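Local coordinates for ebony (Drosophila melanogaster, PDB 6DYN), which probably joins beta-alanine to histamine and other amines, this chain being its C-terminal domain, which holds the amine substrate, at residues 30-35 with 94-99; 60-65 with 141-146; 117-122 with 158-163. All blocks are in the same frame, centred on the assembly; numbering follows the deposited sequence.

Interaction 1 (30-35 with 94-99). With HSM (histamine), chain B.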
# COMPACT_ATOMS: atom_id res chain seq x y z
N ASP A 30 5.28 9.17 4.13
CA ASP A 30 4.86 10.27 4.98
C ASP A 30 4.90 9.92 6.47
O ASP A 30 5.02 10.82 7.30
CB ASP A 30 3.46 10.73 4.56
CG ASP A 30 3.39 11.13 3.08
OD1 ASP A 30 3.52 10.23 2.21
OD2 ASP A 30 3.20 12.33 2.79
N LEU A 31 4.80 8.65 6.83
CA LEU A 31 4.85 8.28 8.24
C LEU A 31 6.28 8.03 8.69
O LEU A 31 6.70 8.55 9.72
CB LEU A 31 4.00 7.03 8.50
CG LEU A 31 2.49 7.14 8.27
CD1 LEU A 31 1.85 5.78 8.41
CD2 LEU A 31 1.89 8.11 9.28
N GLU A 32 7.04 7.29 7.89
CA GLU A 32 8.40 6.90 8.26
C GLU A 32 9.34 8.10 8.42
O GLU A 32 10.35 7.98 9.12
CB GLU A 32 8.97 5.94 7.22
CG GLU A 32 8.28 4.59 7.22
CD GLU A 32 7.06 4.52 6.31
OE1 GLU A 32 6.23 5.47 6.30
OE2 GLU A 32 6.92 3.50 5.59
N GLN A 33 9.02 9.24 7.80
CA GLN A 33 9.90 10.39 7.89
C GLN A 33 10.00 10.91 9.31
O GLN A 33 10.96 11.63 9.62
CB GLN A 33 9.39 11.51 6.98
CG GLN A 33 8.10 12.17 7.49
CD GLN A 33 7.58 13.24 6.54
OE1 GLN A 33 8.28 14.19 6.21
NE2 GLN A 33 6.35 13.07 6.08
N TRP A 34 9.05 10.56 10.16
CA TRP A 34 9.01 11.04 11.53
C TRP A 34 9.68 10.09 12.51
O TRP A 34 9.84 10.45 13.68
CB TRP A 34 7.55 11.28 11.94
CG TRP A 34 6.85 12.21 11.00
CD1 TRP A 34 5.81 11.91 10.16
CD2 TRP A 34 7.15 13.59 10.79
NE1 TRP A 34 5.45 13.03 9.44
CE2 TRP A 34 6.25 14.08 9.82
CE3 TRP A 34 8.10 14.47 11.34
CZ2 TRP A 34 6.28 15.39 9.38
CZ3 TRP A 34 8.12 15.77 10.91
CH2 TRP A 34 7.22 16.22 9.93
N LEU A 35 10.04 8.90 12.06
CA LEU A 35 10.79 7.92 12.81
C LEU A 35 12.29 8.09 12.66
O LEU A 35 13.05 7.43 13.38
CB LEU A 35 10.40 6.50 12.37
CG LEU A 35 8.94 6.10 12.51
CD1 LEU A 35 8.68 4.68 11.99
CD2 LEU A 35 8.51 6.24 13.96
N LEU A 94 7.90 -1.49 12.40
CA LEU A 94 6.86 -2.15 13.20
C LEU A 94 5.88 -1.14 13.78
O LEU A 94 4.70 -1.43 13.91
CB LEU A 94 7.49 -2.97 14.33
CG LEU A 94 6.50 -3.64 15.27
CD1 LEU A 94 5.61 -4.58 14.48
CD2 LEU A 94 7.21 -4.39 16.40
N ILE A 95 6.36 0.05 14.13
CA ILE A 95 5.45 1.06 14.66
C ILE A 95 4.48 1.53 13.58
O ILE A 95 3.32 1.84 13.86
CB ILE A 95 6.26 2.23 15.26
CG1 ILE A 95 7.09 1.72 16.45
CG2 ILE A 95 5.34 3.38 15.69
CD1 ILE A 95 7.86 2.82 17.19
N VAL A 96 4.95 1.61 12.33
CA VAL A 96 4.06 2.00 11.23
C VAL A 96 2.95 0.97 11.06
O VAL A 96 1.77 1.32 10.95
CB VAL A 96 4.86 2.19 9.93
CG1 VAL A 96 3.92 2.26 8.75
CG2 VAL A 96 5.68 3.46 10.00
N PHE A 97 3.31 -0.32 11.07
CA PHE A 97 2.30 -1.36 10.89
C PHE A 97 1.36 -1.43 12.08
O PHE A 97 0.16 -1.67 11.91
CB PHE A 97 2.96 -2.71 10.65
CG PHE A 97 3.56 -2.83 9.28
CD1 PHE A 97 2.81 -3.30 8.22
CD2 PHE A 97 4.87 -2.42 9.04
CE1 PHE A 97 3.36 -3.39 6.94
CE2 PHE A 97 5.42 -2.51 7.76
CZ PHE A 97 4.67 -3.00 6.71
N GLU A 98 1.87 -1.23 13.30
CA GLU A 98 1.00 -1.19 14.46
C GLU A 98 0.04 -0.00 14.39
O GLU A 98 -1.14 -0.12 14.74
CB GLU A 98 1.84 -1.12 15.74
CG GLU A 98 2.26 -2.49 16.29
CD GLU A 98 3.22 -2.39 17.48
OE1 GLU A 98 3.31 -1.32 18.11
OE2 GLU A 98 3.85 -3.41 17.81
N PHE A 99 0.54 1.16 13.94
CA PHE A 99 -0.34 2.30 13.72
C PHE A 99 -1.39 2.00 12.66
O PHE A 99 -2.56 2.35 12.83
CB PHE A 99 0.45 3.54 13.31
CG PHE A 99 -0.43 4.72 12.89
CD1 PHE A 99 -1.41 5.20 13.75
CD2 PHE A 99 -0.29 5.31 11.65
CE1 PHE A 99 -2.22 6.26 13.39
CE2 PHE A 99 -1.10 6.36 11.27
CZ PHE A 99 -2.07 6.85 12.14
N HSM B . -0.87 1.63 2.68
CA HSM B . -0.40 2.15 3.96
CB HSM B . 0.55 3.33 3.72
CG HSM B . 1.97 2.97 4.18
ND1 HSM B . 2.53 1.77 4.13
CD2 HSM B . 2.89 3.83 4.72
CE1 HSM B . 3.77 1.86 4.63
NE2 HSM B . 3.99 3.14 4.99
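The imidazole end of the histamine pocket is built where L31, E32 and L35, in the connection between helices 14-25 and 41-58, meet V96 and F99 on helix 93-111. V96 is the wedge of this contact, and its two methyl groups do different work. With CG1 anti to the backbone N (chi1 166°), CG2 is directed at the loop, where it touches L35 CD1 at 3.8 Å and E32 CG at 4.0 Å. CG1 faces L31 CD1 and also the ligand, 3.9 Å from histamine NE2. L31 CD1 comes up to the F99 ring at its edge, in the ring plane, 3.9 Å from CD2, and the two side chains cross at about a right angle. The F99 ring also meets the rings of Y188 and F197, at oblique angles, so it belongs to an aromatic group that L31 borders.

The polar part belongs to E32. Its chain bends at chi2 (89°), which lets CG rest on V96 while the carboxylate turns toward the ligand. Histamine NE2 donates to E32 OE2 at 3.0 Å with an N-H...O angle of 151°, and also, weakly, to OE1 at 3.5 Å. Y44 OH adds a weak hydrogen bond to OE2, a second-shell contact that may help to position the carboxylate. Replacing E32 by alanine would probably leave histamine NE2 without its carboxylate partner, set the imidazole freer to turn, and open a gap beside V96 CG2. Apolar side chains thus fix the wall, and one carboxylate accepts from the ring nitrogen. A substrate pocket bordered by the connection between the first two helices is a feature of the GNAT acyltransferase fold, which this domain resembles.

Interaction 2 (60-65 with 141-146)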
# COMPACT_ATOMS: atom_id res chain seq x y z
N LEU A 60 -2.91 -12.10 -6.12
CA LEU A 60 -3.74 -10.90 -6.06
C LEU A 60 -2.96 -9.66 -6.44
O LEU A 60 -3.52 -8.56 -6.41
CB LEU A 60 -4.33 -10.72 -4.65
CG LEU A 60 -5.25 -11.83 -4.17
CD1 LEU A 60 -5.60 -11.65 -2.69
CD2 LEU A 60 -6.51 -11.88 -5.04
N SER A 61 -1.69 -9.80 -6.78
CA SER A 61 -0.80 -8.68 -7.02
C SER A 61 -0.36 -8.70 -8.47
O SER A 61 -0.51 -9.69 -9.17
CB SER A 61 0.39 -8.72 -6.07
OG SER A 61 -0.07 -8.67 -4.74
N PHE A 62 0.20 -7.57 -8.91
CA PHE A 62 0.56 -7.44 -10.31
C PHE A 62 1.61 -6.34 -10.46
O PHE A 62 1.82 -5.52 -9.56
CB PHE A 62 -0.68 -7.16 -11.18
CG PHE A 62 -1.42 -5.87 -10.85
CD1 PHE A 62 -0.95 -4.63 -11.30
CD2 PHE A 62 -2.59 -5.90 -10.10
CE1 PHE A 62 -1.63 -3.43 -11.00
CE2 PHE A 62 -3.28 -4.71 -9.81
CZ PHE A 62 -2.79 -3.48 -10.26
N VAL A 63 2.29 -6.37 -11.61
CA VAL A 63 3.21 -5.32 -12.03
C VAL A 63 2.62 -4.63 -13.25
O VAL A 63 1.73 -5.15 -13.93
CB VAL A 63 4.62 -5.87 -12.32
CG1 VAL A 63 5.28 -6.34 -11.05
CG2 VAL A 63 4.55 -7.02 -13.32
N VAL A 64 3.11 -3.44 -13.54
CA VAL A 64 2.67 -2.70 -14.72
C VAL A 64 3.87 -2.54 -15.65
O VAL A 64 4.92 -2.05 -15.22
CB VAL A 64 2.06 -1.34 -14.37
CG1 VAL A 64 1.74 -0.56 -15.65
CG2 VAL A 64 0.82 -1.56 -13.55
N TYR A 65 3.72 -3.01 -16.88
CA TYR A 65 4.71 -2.84 -17.93
C TYR A 65 4.41 -1.60 -18.77
O TYR A 65 3.25 -1.30 -19.05
CB TYR A 65 4.75 -4.07 -18.83
CG TYR A 65 5.53 -5.21 -18.23
CD1 TYR A 65 6.90 -5.33 -18.44
CD2 TYR A 65 4.90 -6.17 -17.45
CE1 TYR A 65 7.62 -6.37 -17.89
CE2 TYR A 65 5.62 -7.22 -16.90
CZ TYR A 65 6.98 -7.32 -17.13
OH TYR A 65 7.69 -8.36 -16.58
N HIS A 141 -3.39 6.05 -12.22
CA HIS A 141 -4.74 5.81 -12.73
C HIS A 141 -4.87 4.39 -13.26
O HIS A 141 -5.87 3.71 -13.00
CB HIS A 141 -5.10 6.81 -13.82
CG HIS A 141 -5.55 8.15 -13.30
ND1 HIS A 141 -6.69 8.30 -12.54
CD2 HIS A 141 -5.02 9.39 -13.43
CE1 HIS A 141 -6.83 9.58 -12.22
NE2 HIS A 141 -5.83 10.26 -12.74
N PHE A 142 -3.84 3.91 -13.97
CA PHE A 142 -3.88 2.56 -14.52
C PHE A 142 -3.90 1.51 -13.41
O PHE A 142 -4.62 0.51 -13.50
CB PHE A 142 -2.69 2.36 -15.47
CG PHE A 142 -2.69 1.05 -16.18
CD1 PHE A 142 -3.34 0.90 -17.40
CD2 PHE A 142 -2.00 -0.04 -15.66
CE1 PHE A 142 -3.32 -0.31 -18.07
CE2 PHE A 142 -1.98 -1.26 -16.33
CZ PHE A 142 -2.64 -1.40 -17.53
N MET A 143 -3.13 1.72 -12.35
CA MET A 143 -3.13 0.75 -11.25
C MET A 143 -4.45 0.77 -10.47
O MET A 143 -4.91 -0.28 -10.03
CB MET A 143 -1.95 1.00 -10.31
CG MET A 143 -0.60 0.55 -10.96
SD MET A 143 0.79 0.54 -9.80
CE MET A 143 0.83 2.24 -9.26
N GLU A 144 -5.09 1.93 -10.33
CA GLU A 144 -6.36 1.94 -9.62
C GLU A 144 -7.43 1.19 -10.40
O GLU A 144 -8.19 0.38 -9.84
CB GLU A 144 -6.82 3.37 -9.38
CG GLU A 144 -8.16 3.36 -8.70
CD GLU A 144 -8.05 2.66 -7.34
OE1 GLU A 144 -7.06 2.95 -6.63
OE2 GLU A 144 -8.95 1.87 -6.98
N HIS A 145 -7.48 1.44 -11.71
CA HIS A 145 -8.37 0.72 -12.61
C HIS A 145 -8.13 -0.78 -12.54
O HIS A 145 -9.08 -1.57 -12.54
CB HIS A 145 -8.14 1.27 -14.02
CG HIS A 145 -9.13 0.80 -15.03
ND1 HIS A 145 -9.01 -0.41 -15.68
CD2 HIS A 145 -10.24 1.39 -15.53
CE1 HIS A 145 -10.02 -0.56 -16.52
NE2 HIS A 145 -10.78 0.52 -16.45
N GLU A 146 -6.87 -1.19 -12.46
CA GLU A 146 -6.59 -2.62 -12.47
C GLU A 146 -6.83 -3.27 -11.10
O GLU A 146 -7.22 -4.43 -11.05
CB GLU A 146 -5.16 -2.86 -12.94
CG GLU A 146 -4.79 -4.33 -13.06
CD GLU A 146 -5.51 -5.05 -14.21
OE1 GLU A 146 -6.04 -4.36 -15.13
OE2 GLU A 146 -5.52 -6.29 -14.18
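The backbone hydrogen bond from E146 N to F142 O, 3.0 Å long, sets these two residues one turn apart on helix 133-153, and both lean on strand 62-66. The arrangement is helix-on-sheet packing within the GNAT-like alpha/beta domain: the two short axes pass 9.9 Å apart, and the helix runs at 140° to the strand direction. F62 and V64, alternate residues on one face of the strand, supply the sheet's half of the contact.

Both V64 methyls reach the F142 ring, CG1 3.8 Å from CD2 in an oblique approach, and CG2 in addition presses on M143 CG at 3.6 Å. Two residues earlier on the strand, the F62 ring lies under the aliphatic part of E146, whose carboxylate plane stands almost perpendicular to that ring, and OE2 forms a salt bridge with R149. On the strand side, M4 touches both V64 and F142, and A6 touches E146, so strand 4-8 extends the same surface.

F62 holds CG between its backbone N and carbonyl carbon (chi1 61°), directing the ring at the helix: E146 CG makes a CH-pi contact 3.7 Å from the centroid, and M143 O lies at the ring edge, 3.8 Å from CZ.

Interaction 3 (117-122 with 158-163). With CA (calcium ion), chain C; HSM (histamine), chain B.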
# COMPACT_ATOMS: atom_id res chain seq x y z
N ASN A 117 -11.95 -13.92 1.32
CA ASN A 117 -12.32 -13.54 -0.04
C ASN A 117 -13.39 -12.47 -0.04
O ASN A 117 -14.20 -12.39 -0.96
CB ASN A 117 -12.75 -14.78 -0.85
CG ASN A 117 -12.44 -14.65 -2.33
OD1 ASN A 117 -12.10 -15.62 -2.98
ND2 ASN A 117 -12.65 -13.46 -2.88
N GLN A 118 -13.41 -11.64 1.00
CA GLN A 118 -14.30 -10.49 1.06
C GLN A 118 -13.57 -9.16 0.93
O GLN A 118 -13.97 -8.31 0.13
CB GLN A 118 -15.09 -10.50 2.39
CG GLN A 118 -15.96 -11.71 2.57
CD GLN A 118 -17.34 -11.53 2.00
OE1 GLN A 118 -17.61 -10.59 1.24
NE2 GLN A 118 -18.24 -12.42 2.38
N ILE A 119 -12.50 -8.97 1.67
CA ILE A 119 -11.83 -7.68 1.76
C ILE A 119 -10.50 -7.78 1.03
O ILE A 119 -9.58 -8.46 1.50
CB ILE A 119 -11.63 -7.26 3.22
CG1 ILE A 119 -12.94 -7.34 4.03
CG2 ILE A 119 -11.11 -5.86 3.29
CD1 ILE A 119 -12.71 -7.10 5.51
N LEU A 120 -10.38 -7.08 -0.11
CA LEU A 120 -9.12 -6.99 -0.83
C LEU A 120 -8.29 -5.84 -0.25
O LEU A 120 -8.61 -4.66 -0.47
CB LEU A 120 -9.34 -6.78 -2.33
CG LEU A 120 -8.01 -6.84 -3.07
CD1 LEU A 120 -7.44 -8.26 -2.98
CD2 LEU A 120 -8.12 -6.35 -4.51
N HIS A 121 -7.22 -6.17 0.47
CA HIS A 121 -6.37 -5.19 1.13
C HIS A 121 -5.31 -4.71 0.16
O HIS A 121 -4.41 -5.47 -0.21
CB HIS A 121 -5.72 -5.78 2.38
CG HIS A 121 -5.04 -4.77 3.26
ND1 HIS A 121 -3.97 -5.08 4.08
CD2 HIS A 121 -5.29 -3.45 3.46
CE1 HIS A 121 -3.59 -4.00 4.74
NE2 HIS A 121 -4.38 -3.00 4.39
N SER A 122 -5.40 -3.44 -0.24
CA SER A 122 -4.35 -2.79 -1.02
C SER A 122 -3.24 -2.40 -0.05
O SER A 122 -3.36 -1.42 0.68
CB SER A 122 -4.88 -1.59 -1.79
OG SER A 122 -3.86 -1.02 -2.59
N GLY A 158 -14.92 -5.73 -1.74
CA GLY A 158 -14.47 -4.36 -1.89
C GLY A 158 -13.00 -4.25 -1.62
O GLY A 158 -12.33 -5.24 -1.32
N ILE A 159 -12.50 -3.03 -1.74
CA ILE A 159 -11.07 -2.74 -1.64
C ILE A 159 -10.87 -1.85 -0.43
O ILE A 159 -11.60 -0.88 -0.23
CB ILE A 159 -10.53 -2.07 -2.93
CG1 ILE A 159 -10.84 -2.96 -4.14
CG2 ILE A 159 -9.02 -1.85 -2.82
CD1 ILE A 159 -10.92 -2.20 -5.44
N PHE A 160 -9.88 -2.20 0.39
CA PHE A 160 -9.65 -1.63 1.71
C PHE A 160 -8.21 -1.16 1.74
O PHE A 160 -7.30 -1.95 1.46
CB PHE A 160 -9.91 -2.71 2.77
CG PHE A 160 -9.82 -2.26 4.20
CD1 PHE A 160 -10.61 -1.23 4.67
CD2 PHE A 160 -9.00 -2.95 5.10
CE1 PHE A 160 -10.57 -0.86 6.02
CE2 PHE A 160 -8.96 -2.57 6.44
CZ PHE A 160 -9.75 -1.51 6.89
N THR A 161 -7.99 0.11 2.05
CA THR A 161 -6.62 0.63 2.10
C THR A 161 -6.57 1.81 3.05
O THR A 161 -7.57 2.51 3.25
CB THR A 161 -6.12 1.04 0.69
OG1 THR A 161 -4.73 1.37 0.76
CG2 THR A 161 -6.88 2.24 0.16
N THR A 162 -5.40 2.01 3.66
CA THR A 162 -5.13 3.22 4.42
C THR A 162 -4.21 4.10 3.59
O THR A 162 -3.08 3.71 3.29
CB THR A 162 -4.51 2.91 5.78
OG1 THR A 162 -5.39 2.05 6.49
CG2 THR A 162 -4.39 4.17 6.62
N ASN A 163 -4.69 5.28 3.21
CA ASN A 163 -3.93 6.19 2.36
C ASN A 163 -3.28 7.25 3.23
O ASN A 163 -3.95 7.94 4.00
CB ASN A 163 -4.85 6.79 1.30
CG ASN A 163 -5.11 5.80 0.17
OD1 ASN A 163 -4.18 5.22 -0.36
ND2 ASN A 163 -6.37 5.55 -0.13
CA CA C . -3.69 3.22 -1.63
N HSM B . -0.87 1.63 2.68
CA HSM B . -0.40 2.15 3.96
CB HSM B . 0.55 3.33 3.72
CG HSM B . 1.97 2.97 4.18
ND1 HSM B . 2.53 1.77 4.13
CD2 HSM B . 2.89 3.83 4.72
CE1 HSM B . 3.77 1.86 4.63
NE2 HSM B . 3.99 3.14 4.99
O HOH W 1 -3.31 0.10 2.98
O HOH W 2 -1.73 3.28 0.35
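Strands 119-127 and 158-163 pair in parallel through L120 and F160, whose backbones alternate as donor and acceptor. L120 N donates to G158 O at 2.9 Å, F160 N to L120 O at 2.9 Å, and S122 N to F160 O at 3.0 Å; a weaker bond from G158 N to Q118 O starts the series. Beyond S122 the direct pairing gives way to water: one molecule donates to S122 O and accepts from T162 N, taking the place of the next interstrand bond. This opening between the two central parallel strands recalls the splay of GNAT folds, where the acyl donor's pantetheine arm usually enters.

Among the side chains, I119 and F160 lie side by side on one face, with I119 CG2 only 3.4 Å from F160 CB. H121, on that same face, has CG anti to its backbone N (chi1 -169°), and the edge of its imidazole brings CD2 to 3.2 Å from F160 O. L120 and I159 occupy the other face.

Ligand contacts gather at the open end. Histamine N donates to the bridging water O at 2.9 Å, to a second water, and weakly to T162 O. That second water also binds the calcium ion, which N163 OD1 coordinates at 2.4 Å.

E104 of helix 93-111 receives hydrogen bonds from both H121 NE2 and T162 OG1 through OE2. Helix 133-153, the crossover of this beta-alpha-beta unit, packs A151 on L120 and I159, while strand 205-212 continues the sheet beyond 158-163 and strand 71-80 beyond 119-127.

Interactions 2 and 3 both use one mixed sheet of GNAT-like strand order, interaction 3 within it and interaction 2 by packing a helix on it, while interaction 1 joins a loop to helix 93-111. Interactions 1 and 2 lie on opposite sides of the chain's centre, their centres about 25 Å apart; the centre of interaction 3 is about 20 Å from that of interaction 1 and about 14 Å from that of interaction 2. Along the chain, interaction 1 closes before interaction 3 opens, whereas interaction 2 alternates with each. L60 CD1 touches L120 CD1 at 3.9 Å. Interactions 1 and 3 hold opposite ends of histamine, illustrating how distant segments can share a ligand while helix 133-153 packs against the same sheet.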